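Local coordinates for protein BIFUNCTIONAL PROTEIN Proline utilization A (PutA) (PDB 5UX5) that probably oxidises proline to glutamate in two steps, using an FAD-dependent proline dehydrogenase and an NAD-dependent aldehyde dehydrogenase joined in one chain, at residues K492-L495 with E500-D503; L515-R520 with R569-L574; A528-N533 with L634-I639; T951-E956 with R1050-F1055. All coordinates share one frame; numbering follows the deposited sequence.

Contact 1 of 4, residues K492-L495 with E500-D503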
loop_
_atom_site.group_PDB
_atom_site.type_symbol
_atom_site.label_atom_id
_atom_site.label_comp_id
_atom_site.label_asym_id
_atom_site.label_seq_id
_atom_site.Cartn_x
_atom_site.Cartn_y
_atom_site.Cartn_z
ATOM N N LYS A 492 -28.756 16.441 3.559
ATOM C CA LYS A 492 -29.004 17.484 4.540
ATOM C C LYS A 492 -28.456 17.075 5.918
ATOM O O LYS A 492 -28.380 15.887 6.259
ATOM C CB LYS A 492 -30.504 17.783 4.596
ATOM N N TRP A 493 -28.038 18.078 6.694
ATOM C CA TRP A 493 -27.619 17.896 8.078
ATOM C C TRP A 493 -28.011 19.126 8.882
ATOM O O TRP A 493 -28.140 20.221 8.331
ATOM C CB TRP A 493 -26.116 17.666 8.225
ATOM C CG TRP A 493 -25.248 18.730 7.630
ATOM C CD1 TRP A 493 -24.686 18.721 6.389
ATOM C CD2 TRP A 493 -24.820 19.957 8.253
ATOM N NE1 TRP A 493 -23.939 19.864 6.192
ATOM C CE2 TRP A 493 -24.007 20.639 7.318
ATOM C CE3 TRP A 493 -25.049 20.547 9.502
ATOM C CZ2 TRP A 493 -23.419 21.864 7.595
ATOM C CZ3 TRP A 493 -24.465 21.772 9.773
ATOM C CH2 TRP A 493 -23.659 22.416 8.821
ATOM N N ARG A 494 -28.170 18.940 10.200
ATOM C CA ARG A 494 -28.594 19.991 11.115
ATOM C C ARG A 494 -27.520 20.299 12.147
ATOM O O ARG A 494 -26.815 19.400 12.611
ATOM C CB ARG A 494 -29.856 19.590 11.859
ATOM C CG ARG A 494 -30.532 20.720 12.613
ATOM C CD ARG A 494 -31.728 20.164 13.328
ATOM N NE ARG A 494 -31.294 19.075 14.193
ATOM C CZ ARG A 494 -31.244 19.167 15.516
ATOM N NH1 ARG A 494 -31.635 20.290 16.115
ATOM N NH2 ARG A 494 -30.823 18.130 16.231
ATOM N N LEU A 495 -27.423 21.570 12.541
ATOM C CA LEU A 495 -26.465 21.985 13.563
ATOM C C LEU A 495 -27.109 22.036 14.948
ATOM O O LEU A 495 -28.149 22.670 15.139
ATOM C CB LEU A 495 -25.869 23.349 13.219
ATOM C CG LEU A 495 -24.779 23.852 14.170
ATOM C CD1 LEU A 495 -23.458 23.206 13.853
ATOM C CD2 LEU A 495 -24.643 25.342 14.086
ATOM N N GLU A 500 -29.667 22.102 25.821
ATOM C CA GLU A 500 -30.763 21.248 26.262
ATOM C C GLU A 500 -31.072 20.164 25.248
ATOM O O GLU A 500 -31.675 19.149 25.604
ATOM C CB GLU A 500 -32.003 22.078 26.587
ATOM C CG GLU A 500 -32.109 22.427 28.079
ATOM C CD GLU A 500 -32.754 23.791 28.355
ATOM O OE1 GLU A 500 -32.452 24.386 29.419
ATOM O OE2 GLU A 500 -33.557 24.272 27.517
ATOM N N GLU A 501 -30.705 20.360 23.990
ATOM C CA GLU A 501 -30.830 19.262 23.050
ATOM C C GLU A 501 -29.722 18.228 23.252
ATOM O O GLU A 501 -29.952 17.026 23.071
ATOM C CB GLU A 501 -30.817 19.787 21.624
ATOM C CG GLU A 501 -31.344 18.778 20.641
ATOM C CD GLU A 501 -31.049 19.151 19.203
ATOM O OE1 GLU A 501 -30.711 18.221 18.448
ATOM O OE2 GLU A 501 -31.141 20.349 18.831
ATOM N N VAL A 502 -28.515 18.665 23.622
ATOM C CA VAL A 502 -27.473 17.699 23.944
ATOM C C VAL A 502 -27.904 16.870 25.139
ATOM O O VAL A 502 -27.761 15.642 25.155
ATOM C CB VAL A 502 -26.127 18.399 24.206
ATOM C CG1 VAL A 502 -25.094 17.359 24.655
ATOM C CG2 VAL A 502 -25.646 19.082 22.961
ATOM N N ASP A 503 -28.446 17.535 26.156
ATOM C CA ASP A 503 -28.910 16.825 27.335
ATOM C C ASP A 503 -30.045 15.867 26.987
ATOM O O ASP A 503 -30.058 14.720 27.443
ATOM C CB ASP A 503 -29.298 17.828 28.417
ATOM C CG ASP A 503 -28.073 18.398 29.143
ATOM O OD1 ASP A 503 -27.030 17.705 29.125
ATOM O OD2 ASP A 503 -28.144 19.505 29.750
#

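Contact 2 of 4, residues L515-R520 with R569-L574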
loop_
_atom_site.group_PDB
_atom_site.type_symbol
_atom_site.label_atom_id
_atom_site.label_comp_id
_atom_site.label_asym_id
_atom_site.label_seq_id
_atom_site.Cartn_x
_atom_site.Cartn_y
_atom_site.Cartn_z
ATOM N N LEU A 515 -27.503 -4.351 24.343
ATOM C CA LEU A 515 -27.631 -5.532 23.499
ATOM C C LEU A 515 -26.592 -6.572 23.898
ATOM O O LEU A 515 -25.485 -6.233 24.339
ATOM C CB LEU A 515 -27.418 -5.148 22.033
ATOM C CG LEU A 515 -28.319 -4.088 21.396
ATOM C CD1 LEU A 515 -27.633 -3.520 20.199
ATOM C CD2 LEU A 515 -29.624 -4.721 20.960
ATOM N N ASP A 516 -26.927 -7.850 23.705
ATOM C CA ASP A 516 -25.933 -8.863 24.041
ATOM C C ASP A 516 -24.944 -9.053 22.881
ATOM O O ASP A 516 -25.080 -8.458 21.802
ATOM C CB ASP A 516 -26.601 -10.181 24.478
ATOM C CG ASP A 516 -27.348 -10.894 23.368
ATOM O OD1 ASP A 516 -27.030 -10.713 22.177
ATOM O OD2 ASP A 516 -28.262 -11.686 23.705
ATOM N N ILE A 517 -23.914 -9.874 23.126
ATOM C CA ILE A 517 -22.787 -9.940 22.201
ATOM C C ILE A 517 -23.219 -10.487 20.846
ATOM O O ILE A 517 -22.739 -10.027 19.803
ATOM C CB ILE A 517 -21.631 -10.757 22.797
ATOM C CG1 ILE A 517 -21.227 -10.142 24.144
ATOM C CG2 ILE A 517 -20.465 -10.789 21.817
ATOM C CD1 ILE A 517 -19.740 -9.775 24.309
ATOM N N ALA A 518 -24.132 -11.464 20.830
ATOM C CA ALA A 518 -24.619 -11.980 19.555
ATOM C C ALA A 518 -25.290 -10.888 18.729
ATOM O O ALA A 518 -25.071 -10.803 17.519
ATOM C CB ALA A 518 -25.579 -13.143 19.779
ATOM N N GLU A 519 -26.136 -10.065 19.361
ATOM C CA GLU A 519 -26.831 -8.999 18.646
ATOM C C GLU A 519 -25.861 -7.943 18.118
ATOM O O GLU A 519 -25.944 -7.535 16.953
ATOM C CB GLU A 519 -27.884 -8.361 19.551
ATOM C CG GLU A 519 -29.220 -9.111 19.582
ATOM C CD GLU A 519 -30.076 -8.769 20.802
ATOM O OE1 GLU A 519 -29.552 -8.159 21.764
ATOM O OE2 GLU A 519 -31.282 -9.093 20.791
ATOM N N ARG A 520 -24.931 -7.491 18.959
ATOM C CA ARG A 520 -23.930 -6.539 18.499
ATOM C C ARG A 520 -23.139 -7.109 17.336
ATOM O O ARG A 520 -22.849 -6.405 16.357
ATOM C CB ARG A 520 -22.978 -6.184 19.643
ATOM C CG ARG A 520 -23.610 -5.573 20.868
ATOM C CD ARG A 520 -22.496 -5.365 21.841
ATOM N NE ARG A 520 -22.785 -5.928 23.151
ATOM C CZ ARG A 520 -21.834 -6.335 23.977
ATOM N NH1 ARG A 520 -22.139 -6.837 25.162
ATOM N NH2 ARG A 520 -20.570 -6.253 23.598
ATOM N N ARG A 569 -15.225 -9.542 15.886
ATOM C CA ARG A 569 -14.464 -10.670 16.414
ATOM C C ARG A 569 -13.922 -10.359 17.800
ATOM O O ARG A 569 -13.957 -11.218 18.686
ATOM C CB ARG A 569 -13.306 -11.042 15.479
ATOM C CG ARG A 569 -13.555 -12.214 14.530
ATOM C CD ARG A 569 -12.343 -12.416 13.582
ATOM N NE ARG A 569 -11.072 -11.999 14.203
ATOM C CZ ARG A 569 -9.854 -12.143 13.666
ATOM N NH1 ARG A 569 -9.688 -12.708 12.466
ATOM N NH2 ARG A 569 -8.793 -11.716 14.350
ATOM N N CYS A 570 -13.425 -9.135 18.013
ATOM C CA CYS A 570 -12.876 -8.776 19.322
ATOM C C CYS A 570 -13.937 -8.844 20.403
ATOM O O CYS A 570 -13.653 -9.224 21.542
ATOM C CB CYS A 570 -12.278 -7.379 19.291
ATOM S SG CYS A 570 -10.725 -7.323 18.532
ATOM N N ALA A 571 -15.156 -8.439 20.071
ATOM C CA ALA A 571 -16.215 -8.437 21.059
ATOM C C ALA A 571 -16.459 -9.846 21.580
ATOM O O ALA A 571 -16.624 -10.059 22.792
ATOM C CB ALA A 571 -17.480 -7.836 20.450
ATOM N N ASN A 572 -16.456 -10.832 20.688
ATOM C CA ASN A 572 -16.516 -12.213 21.153
ATOM C C ASN A 572 -15.308 -12.574 22.012
ATOM O O ASN A 572 -15.444 -13.277 23.014
ATOM C CB ASN A 572 -16.701 -13.157 19.971
ATOM C CG ASN A 572 -18.134 -13.152 19.490
ATOM O OD1 ASN A 572 -18.459 -12.621 18.439
ATOM N ND2 ASN A 572 -19.014 -13.723 20.302
ATOM N N ALA A 573 -14.127 -12.077 21.673
ATOM C CA ALA A 573 -12.983 -12.379 22.519
ATOM C C ALA A 573 -13.070 -11.775 23.931
ATOM O O ALA A 573 -12.260 -12.155 24.788
ATOM C CB ALA A 573 -11.708 -11.924 21.815
ATOM N N LEU A 574 -14.027 -10.876 24.215
ATOM C CA LEU A 574 -14.149 -10.344 25.576
ATOM C C LEU A 574 -14.603 -11.413 26.569
ATOM O O LEU A 574 -14.201 -11.394 27.738
ATOM C CB LEU A 574 -15.134 -9.178 25.616
ATOM C CG LEU A 574 -14.796 -7.815 25.041
ATOM C CD1 LEU A 574 -16.077 -6.990 24.996
ATOM C CD2 LEU A 574 -13.738 -7.130 25.904
#

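Contact 3 of 4, residues A528-N533 with L634-I639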
loop_
_atom_site.group_PDB
_atom_site.type_symbol
_atom_site.label_atom_id
_atom_site.label_comp_id
_atom_site.label_asym_id
_atom_site.label_seq_id
_atom_site.Cartn_x
_atom_site.Cartn_y
_atom_site.Cartn_z
ATOM N N ALA A 528 -20.927 -3.918 8.087
ATOM C CA ALA A 528 -19.845 -4.038 7.125
ATOM C C ALA A 528 -20.382 -4.412 5.739
ATOM O O ALA A 528 -19.914 -3.884 4.723
ATOM C CB ALA A 528 -18.812 -5.040 7.640
ATOM N N ASP A 529 -21.388 -5.287 5.672
ATOM C CA ASP A 529 -21.998 -5.604 4.382
ATOM C C ASP A 529 -22.596 -4.360 3.737
ATOM O O ASP A 529 -22.420 -4.135 2.531
ATOM C CB ASP A 529 -23.083 -6.673 4.540
ATOM C CG ASP A 529 -22.523 -8.061 4.824
ATOM O OD1 ASP A 529 -21.285 -8.240 4.782
ATOM O OD2 ASP A 529 -23.333 -8.979 5.086
ATOM N N GLU A 530 -23.304 -3.537 4.534
ATOM C CA GLU A 530 -23.971 -2.346 4.003
ATOM C C GLU A 530 -22.982 -1.249 3.639
ATOM O O GLU A 530 -23.208 -0.504 2.678
ATOM C CB GLU A 530 -24.982 -1.793 5.004
ATOM C CG GLU A 530 -26.200 -2.660 5.246
ATOM C CD GLU A 530 -27.073 -2.762 4.027
ATOM O OE1 GLU A 530 -26.836 -2.020 3.044
ATOM O OE2 GLU A 530 -28.001 -3.599 4.047
ATOM N N LEU A 531 -21.885 -1.126 4.375
ATOM C CA LEU A 531 -20.871 -0.170 3.955
ATOM C C LEU A 531 -20.363 -0.518 2.569
ATOM O O LEU A 531 -20.227 0.365 1.716
ATOM C CB LEU A 531 -19.718 -0.123 4.963
ATOM C CG LEU A 531 -20.016 0.644 6.239
ATOM C CD1 LEU A 531 -18.884 0.461 7.212
ATOM C CD2 LEU A 531 -20.170 2.094 5.896
ATOM N N GLU A 532 -20.127 -1.811 2.313
ATOM C CA GLU A 532 -19.641 -2.251 1.005
ATOM C C GLU A 532 -20.610 -1.868 -0.118
ATOM O O GLU A 532 -20.176 -1.416 -1.180
ATOM C CB GLU A 532 -19.398 -3.765 1.030
ATOM C CG GLU A 532 -18.677 -4.299 -0.182
ATOM C CD GLU A 532 -17.310 -3.647 -0.398
ATOM O OE1 GLU A 532 -17.234 -2.724 -1.255
ATOM O OE2 GLU A 532 -16.327 -4.046 0.296
ATOM N N ASN A 533 -21.927 -1.984 0.130
ATOM C CA ASN A 533 -22.948 -1.664 -0.867
ATOM C C ASN A 533 -22.939 -0.189 -1.259
ATOM O O ASN A 533 -23.346 0.155 -2.374
ATOM C CB ASN A 533 -24.334 -2.040 -0.345
ATOM C CG ASN A 533 -24.476 -3.513 -0.082
ATOM O OD1 ASN A 533 -23.770 -4.334 -0.665
ATOM N ND2 ASN A 533 -25.359 -3.860 0.843
ATOM N N LEU A 634 -25.193 2.316 8.522
ATOM C CA LEU A 634 -25.500 1.832 9.863
ATOM C C LEU A 634 -26.997 1.657 10.021
ATOM O O LEU A 634 -27.466 0.687 10.639
ATOM C CB LEU A 634 -24.968 2.800 10.925
ATOM C CG LEU A 634 -23.475 3.121 10.890
ATOM C CD1 LEU A 634 -22.928 3.722 12.181
ATOM C CD2 LEU A 634 -22.768 1.843 10.585
ATOM N N ARG A 635 -27.767 2.593 9.463
ATOM C CA ARG A 635 -29.215 2.517 9.587
ATOM C C ARG A 635 -29.762 1.343 8.784
ATOM O O ARG A 635 -30.554 0.545 9.301
ATOM C CB ARG A 635 -29.845 3.846 9.185
ATOM C CG ARG A 635 -29.348 5.022 10.028
ATOM C CD ARG A 635 -29.951 4.932 11.402
ATOM N NE ARG A 635 -29.678 6.084 12.256
ATOM C CZ ARG A 635 -29.000 6.040 13.397
ATOM N NH1 ARG A 635 -28.495 4.903 13.834
ATOM N NH2 ARG A 635 -28.834 7.132 14.109
ATOM N N LYS A 636 -29.300 1.171 7.543
ATOM C CA LYS A 636 -29.724 -0.003 6.784
ATOM C C LYS A 636 -29.380 -1.281 7.528
ATOM O O LYS A 636 -30.141 -2.255 7.461
ATOM C CB LYS A 636 -29.110 -0.012 5.379
ATOM C CG LYS A 636 -30.095 0.400 4.284
ATOM C CD LYS A 636 -29.406 0.884 2.988
ATOM C CE LYS A 636 -30.102 2.138 2.379
ATOM N NZ LYS A 636 -31.610 2.159 2.522
ATOM N N ALA A 637 -28.282 -1.272 8.291
ATOM C CA ALA A 637 -27.815 -2.459 8.998
ATOM C C ALA A 637 -28.626 -2.792 10.239
ATOM O O ALA A 637 -28.455 -3.885 10.786
ATOM C CB ALA A 637 -26.349 -2.296 9.400
ATOM N N GLY A 638 -29.500 -1.898 10.687
ATOM C CA GLY A 638 -30.246 -2.103 11.907
ATOM C C GLY A 638 -29.717 -1.331 13.091
ATOM O O GLY A 638 -30.268 -1.466 14.190
ATOM N N ILE A 639 -28.673 -0.526 12.907
ATOM C CA ILE A 639 -28.111 0.264 13.996
ATOM C C ILE A 639 -28.874 1.582 14.013
ATOM O O ILE A 639 -28.539 2.525 13.299
ATOM C CB ILE A 639 -26.619 0.473 13.823
ATOM C CG1 ILE A 639 -25.914 -0.887 13.726
ATOM C CG2 ILE A 639 -26.109 1.329 14.960
ATOM C CD1 ILE A 639 -24.492 -0.817 13.213
#

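Contact 4 of 4, residues T951-E956 with R1050-F1055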
loop_
_atom_site.group_PDB
_atom_site.type_symbol
_atom_site.label_atom_id
_atom_site.label_comp_id
_atom_site.label_asym_id
_atom_site.label_seq_id
_atom_site.Cartn_x
_atom_site.Cartn_y
_atom_site.Cartn_z
ATOM N N THR A 951 1.167 -16.332 27.039
ATOM C CA THR A 951 0.086 -16.376 26.062
ATOM C C THR A 951 0.210 -15.267 25.029
ATOM O O THR A 951 0.078 -15.513 23.825
ATOM C CB THR A 951 -1.253 -16.250 26.779
ATOM O OG1 THR A 951 -1.534 -17.475 27.476
ATOM C CG2 THR A 951 -2.360 -15.980 25.752
ATOM N N GLU A 952 0.494 -14.050 25.495
ATOM C CA GLU A 952 0.382 -12.834 24.709
ATOM C C GLU A 952 1.664 -11.990 24.754
ATOM O O GLU A 952 2.363 -11.848 23.737
ATOM C CB GLU A 952 -0.824 -12.031 25.223
ATOM C CG GLU A 952 -1.154 -10.756 24.424
ATOM C CD GLU A 952 -1.909 -11.069 23.157
ATOM O OE1 GLU A 952 -2.007 -12.273 22.818
ATOM O OE2 GLU A 952 -2.387 -10.132 22.483
ATOM N N PHE A 953 2.016 -11.472 25.941
ATOM C CA PHE A 953 2.916 -10.319 26.005
ATOM C C PHE A 953 4.347 -10.643 25.588
ATOM O O PHE A 953 5.054 -9.760 25.106
ATOM C CB PHE A 953 2.878 -9.718 27.410
ATOM C CG PHE A 953 1.510 -9.253 27.822
ATOM C CD1 PHE A 953 0.774 -8.426 26.981
ATOM C CD2 PHE A 953 0.959 -9.639 29.035
ATOM C CE1 PHE A 953 -0.483 -8.000 27.336
ATOM C CE2 PHE A 953 -0.292 -9.219 29.412
ATOM C CZ PHE A 953 -1.022 -8.399 28.565
ATOM N N GLY A 954 4.807 -11.861 25.801
ATOM C CA GLY A 954 6.136 -12.272 25.441
ATOM C C GLY A 954 6.272 -12.779 24.034
ATOM O O GLY A 954 7.340 -13.277 23.670
ATOM N N VAL A 955 5.216 -12.721 23.238
ATOM C CA VAL A 955 5.223 -13.264 21.884
ATOM C C VAL A 955 5.185 -12.135 20.858
ATOM O O VAL A 955 4.440 -11.158 21.010
ATOM C CB VAL A 955 4.042 -14.219 21.642
ATOM C CG1 VAL A 955 4.202 -14.860 20.294
ATOM C CG2 VAL A 955 3.954 -15.269 22.754
ATOM N N GLU A 956 5.979 -12.292 19.799
ATOM C CA GLU A 956 5.821 -11.510 18.582
ATOM C C GLU A 956 4.843 -12.262 17.685
ATOM O O GLU A 956 5.115 -13.390 17.279
ATOM C CB GLU A 956 7.156 -11.311 17.875
ATOM C CG GLU A 956 8.224 -10.732 18.754
ATOM C CD GLU A 956 9.218 -9.881 18.000
ATOM O OE1 GLU A 956 9.940 -9.086 18.659
ATOM O OE2 GLU A 956 9.254 -9.967 16.748
ATOM N N ARG A 1050 -4.774 -8.169 32.187
ATOM C CA ARG A 1050 -5.211 -6.782 32.177
ATOM C C ARG A 1050 -4.175 -5.827 32.758
ATOM O O ARG A 1050 -3.815 -4.848 32.097
ATOM C CB ARG A 1050 -6.515 -6.619 32.951
ATOM C CG ARG A 1050 -7.692 -7.418 32.452
ATOM C CD ARG A 1050 -7.972 -7.202 31.005
ATOM N NE ARG A 1050 -7.869 -5.797 30.658
ATOM C CZ ARG A 1050 -7.814 -5.353 29.404
ATOM N NH1 ARG A 1050 -7.875 -6.223 28.388
ATOM N NH2 ARG A 1050 -7.687 -4.053 29.167
ATOM N N GLU A 1051 -3.634 -6.124 33.943
ATOM C CA GLU A 1051 -2.790 -5.150 34.634
ATOM C C GLU A 1051 -1.488 -4.907 33.894
ATOM O O GLU A 1051 -0.986 -3.781 33.891
ATOM C CB GLU A 1051 -2.491 -5.616 36.053
ATOM C CG GLU A 1051 -1.777 -4.604 36.946
ATOM C CD GLU A 1051 -2.564 -3.304 37.153
ATOM O OE1 GLU A 1051 -1.960 -2.224 36.960
ATOM O OE2 GLU A 1051 -3.754 -3.353 37.564
ATOM N N LEU A 1052 -0.922 -5.937 33.255
ATOM C CA LEU A 1052 0.370 -5.754 32.591
ATOM C C LEU A 1052 0.294 -4.798 31.394
ATOM O O LEU A 1052 1.342 -4.314 30.937
ATOM C CB LEU A 1052 0.967 -7.113 32.171
ATOM C CG LEU A 1052 1.493 -8.004 33.323
ATOM C CD1 LEU A 1052 1.868 -9.406 32.897
ATOM C CD2 LEU A 1052 2.684 -7.394 34.011
ATOM N N LEU A 1053 -0.904 -4.477 30.890
ATOM C CA LEU A 1053 -0.971 -3.527 29.777
ATOM C C LEU A 1053 -0.438 -2.167 30.214
ATOM O O LEU A 1053 0.156 -1.440 29.412
ATOM C CB LEU A 1053 -2.400 -3.425 29.217
ATOM C CG LEU A 1053 -2.941 -4.662 28.465
ATOM C CD1 LEU A 1053 -4.403 -4.578 28.094
ATOM C CD2 LEU A 1053 -2.170 -4.983 27.234
ATOM N N HIS A 1054 -0.586 -1.840 31.498
ATOM C CA HIS A 1054 -0.073 -0.595 32.048
ATOM C C HIS A 1054 1.444 -0.532 32.032
ATOM O O HIS A 1054 2.007 0.564 32.185
ATOM C CB HIS A 1054 -0.583 -0.416 33.479
ATOM C CG HIS A 1054 -2.070 -0.438 33.588
ATOM N ND1 HIS A 1054 -2.738 -1.136 34.570
ATOM C CD2 HIS A 1054 -3.026 0.167 32.842
ATOM C CE1 HIS A 1054 -4.040 -0.975 34.418
ATOM N NE2 HIS A 1054 -4.242 -0.185 33.377
ATOM N N PHE A 1055 2.117 -1.663 31.811
ATOM C CA PHE A 1055 3.570 -1.708 31.822
ATOM C C PHE A 1055 4.176 -1.880 30.440
ATOM O O PHE A 1055 5.396 -2.059 30.330
ATOM C CB PHE A 1055 4.030 -2.828 32.756
ATOM C CG PHE A 1055 3.697 -2.568 34.196
ATOM C CD1 PHE A 1055 2.396 -2.729 34.661
ATOM C CD2 PHE A 1055 4.670 -2.155 35.082
ATOM C CE1 PHE A 1055 2.078 -2.473 35.987
ATOM C CE2 PHE A 1055 4.355 -1.917 36.417
ATOM C CZ PHE A 1055 3.061 -2.072 36.864
#

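Contact 1 of 4, residues K492-L495 with E500-D503
A surface salt bridge between Arg494 and Glu501 joins the loop between helix 477-484 and helix 499-511 to the first turn of helix 499-511. The two side chains reach for each other from opposite directions. Both leave the backbone with CG anti to N. Beyond that the glutamate chain runs extended, while the arginine bends at chi3 (57°) to bring its guanidinium onto the carboxylate. The two flat groups lie nearly in one plane, 20° apart. Arg494 NH1 donates to Glu501 OE2 over 2.8 Å, and the bond is fairly straight at 166°. OE2 receives it on its syn side, somewhat out of the carboxylate plane. The other nitrogen, NH2, faces OE1. That pair is modelled too close, so a second link is plausible but its geometry is doubtful. Each segment has other partners. Trp493 makes a cation-pi contact with Arg624 and meets the ring of His648 edge to face, whereas Val502 of the helix is buried against Ala654 and Leu658. The bridge lies at the protein surface, so solvent probably screens its charges. The paired, nearly coplanar groups probably limit how the arginine can turn, though the doubtful NH2 and OE1 positions leave this tentative.

Contact 2 of 4, residues L515-R520 with R569-L574
Ile517, in the first turn of helix 517-533, makes the close part of this contact with Ala571 and Asn572 near the end of helix 550-574. Its CD1 comes to 3.5 Å from the backbone O of Ala571. The CG2 branch of Ile517, anti to the backbone N (CG1 lies beside N, chi1 -56°), reaches across to the amide of Asn572, 3.6 Å from ND2. The same CG2 also faces the CB of Ala571 at 4.4 Å. Isoleucine and asparagine slide past each other in opposite directions. The amide has its polar partner elsewhere: Asn572 OD1 is hydrogen-bonded to Thr521 OG1, one residue beyond the segment. Helix 517-533 starts here with a capping box. Asp516 is the N-cap. Its OD1 accepts from Glu519 N (3.0 Å), and Glu519 OE1 answers with a longer bond from Asp516 N (3.3 Å). Arg520 braces the same turn, with NE bonded to Leu515 O at 3.0 Å and 169°. The CA of Ile517 sits over one face of its guanidinium, near the centre. The amide end of the contact is its solvent side, with Asn572 at the margin and Ala518 turned away. Arg520 and Leu574 point toward the partner segment without close contact.

Contact 3 of 4, residues A528-N533 with L634-I639
Van der Waals contact between Glu530 and the Lys636-Ala637 pair joins helix 517-533 to the end of helix 624-636 and the turn after it. The carboxylate carbon CD of Glu530 sits 3.7 Å from CB of Lys636, and its CG lies 3.9 Å from the backbone N of Ala637. The CB of Ala637 completes the patch at 4.2 Å from the same CG. Glutamate and lysine cross at about a right angle. The glutamate chain bends at chi2 (-66°), which lays its aliphatic part against Lys636 and Ala637. The charges probably contribute little directly. Lys636 turns its end away, leaving NZ 6.4 Å from Glu530 OE1, so any attraction is long-range.

Hydrogen bonds are absent between the two segments; those near the contact lie inside each one. Asn533 ND2 donates to Glu530 OE1 at 3.2 Å, approaching from above the carboxylate plane. The other segment ends in a Schellman motif with Gly638 at positive phi (102°). Ile639 N bonds back to Leu634 O at 2.8 Å. This turn leads from helix 624-636 toward strand 644-646, which pairs in parallel with strand 614-618. The helix thus belongs to a beta-alpha-beta crossover, as in the Rossmann-type NAD-binding domain of aldehyde dehydrogenases.

Apolar burial continues around the contact: Leu531 and Leu634 both pack on Leu602 and Phe606 of helix 599-611.

Contact 4 of 4, residues T951-E956 with R1050-F1055
Phe953 is the centre of this buried contact, with Leu1052 and Leu1053 meeting different parts of its ring. CE2 of Phe953 meets CB of Leu1052 at 3.7 Å, and CD1 of the same leucine lies 4.0 Å from CD2 of the ring. CE1 of Phe953 comes to 3.5 Å from Leu1053 CD2. Both methyl and methylene groups approach the ring at a slant. Phe953 and Leu1053 cross at about a right angle. The CG of Phe953 is anti to the carbonyl carbon (chi1 -60°), and this sends the ring off the last turn of helix 936-953 toward the leucines.

The next shell fixes the leucine-bearing turn, which is 3-10 in shape: Phe1055 N bonds to Leu1052 O at 2.9 Å. CD1 of Leu1053 lies against one face of the Arg1050 guanidinium, toward its rim. Further round the turn, His1054 ND1 donates to Glu1051 OE1 at 2.7 Å, from above the carboxylate plane. Glu1051 OE2 pairs with Arg1017 and accepts from Leu1045 N, so both carboxylate oxygens have partners.

The contact lies in the C-terminal region, probably part of the C-terminal domain of this PutA class. Tyr971 of strand 965-980 meets the Phe953 ring edge to face, and Leu1052 also packs on Ala993 of helix 984-997. Helix 936-953 thus closes over the turn between helix 1048-1051 and strand 1056-1064, which pairs antiparallel with strand 965-980.

In the fold
From the N terminus, contact 1 comes first and closes a short loop, since four residues separate its segments at the entry to helix 499-511. Helix 517-533 follows and serves two contacts. Its start joins the end of helix 550-574 in contact 2, and its end joins helix 624-636 in contact 3. These two cross along the chain, and their centres lie about 17 Å apart. Together they bind three helices of the aldehyde dehydrogenase region. Contact 4 is in series after all of them and closes a span of about 93 residues in the C-terminal part. Its nearest atoms come within about 6 Å of contact 2, without touching.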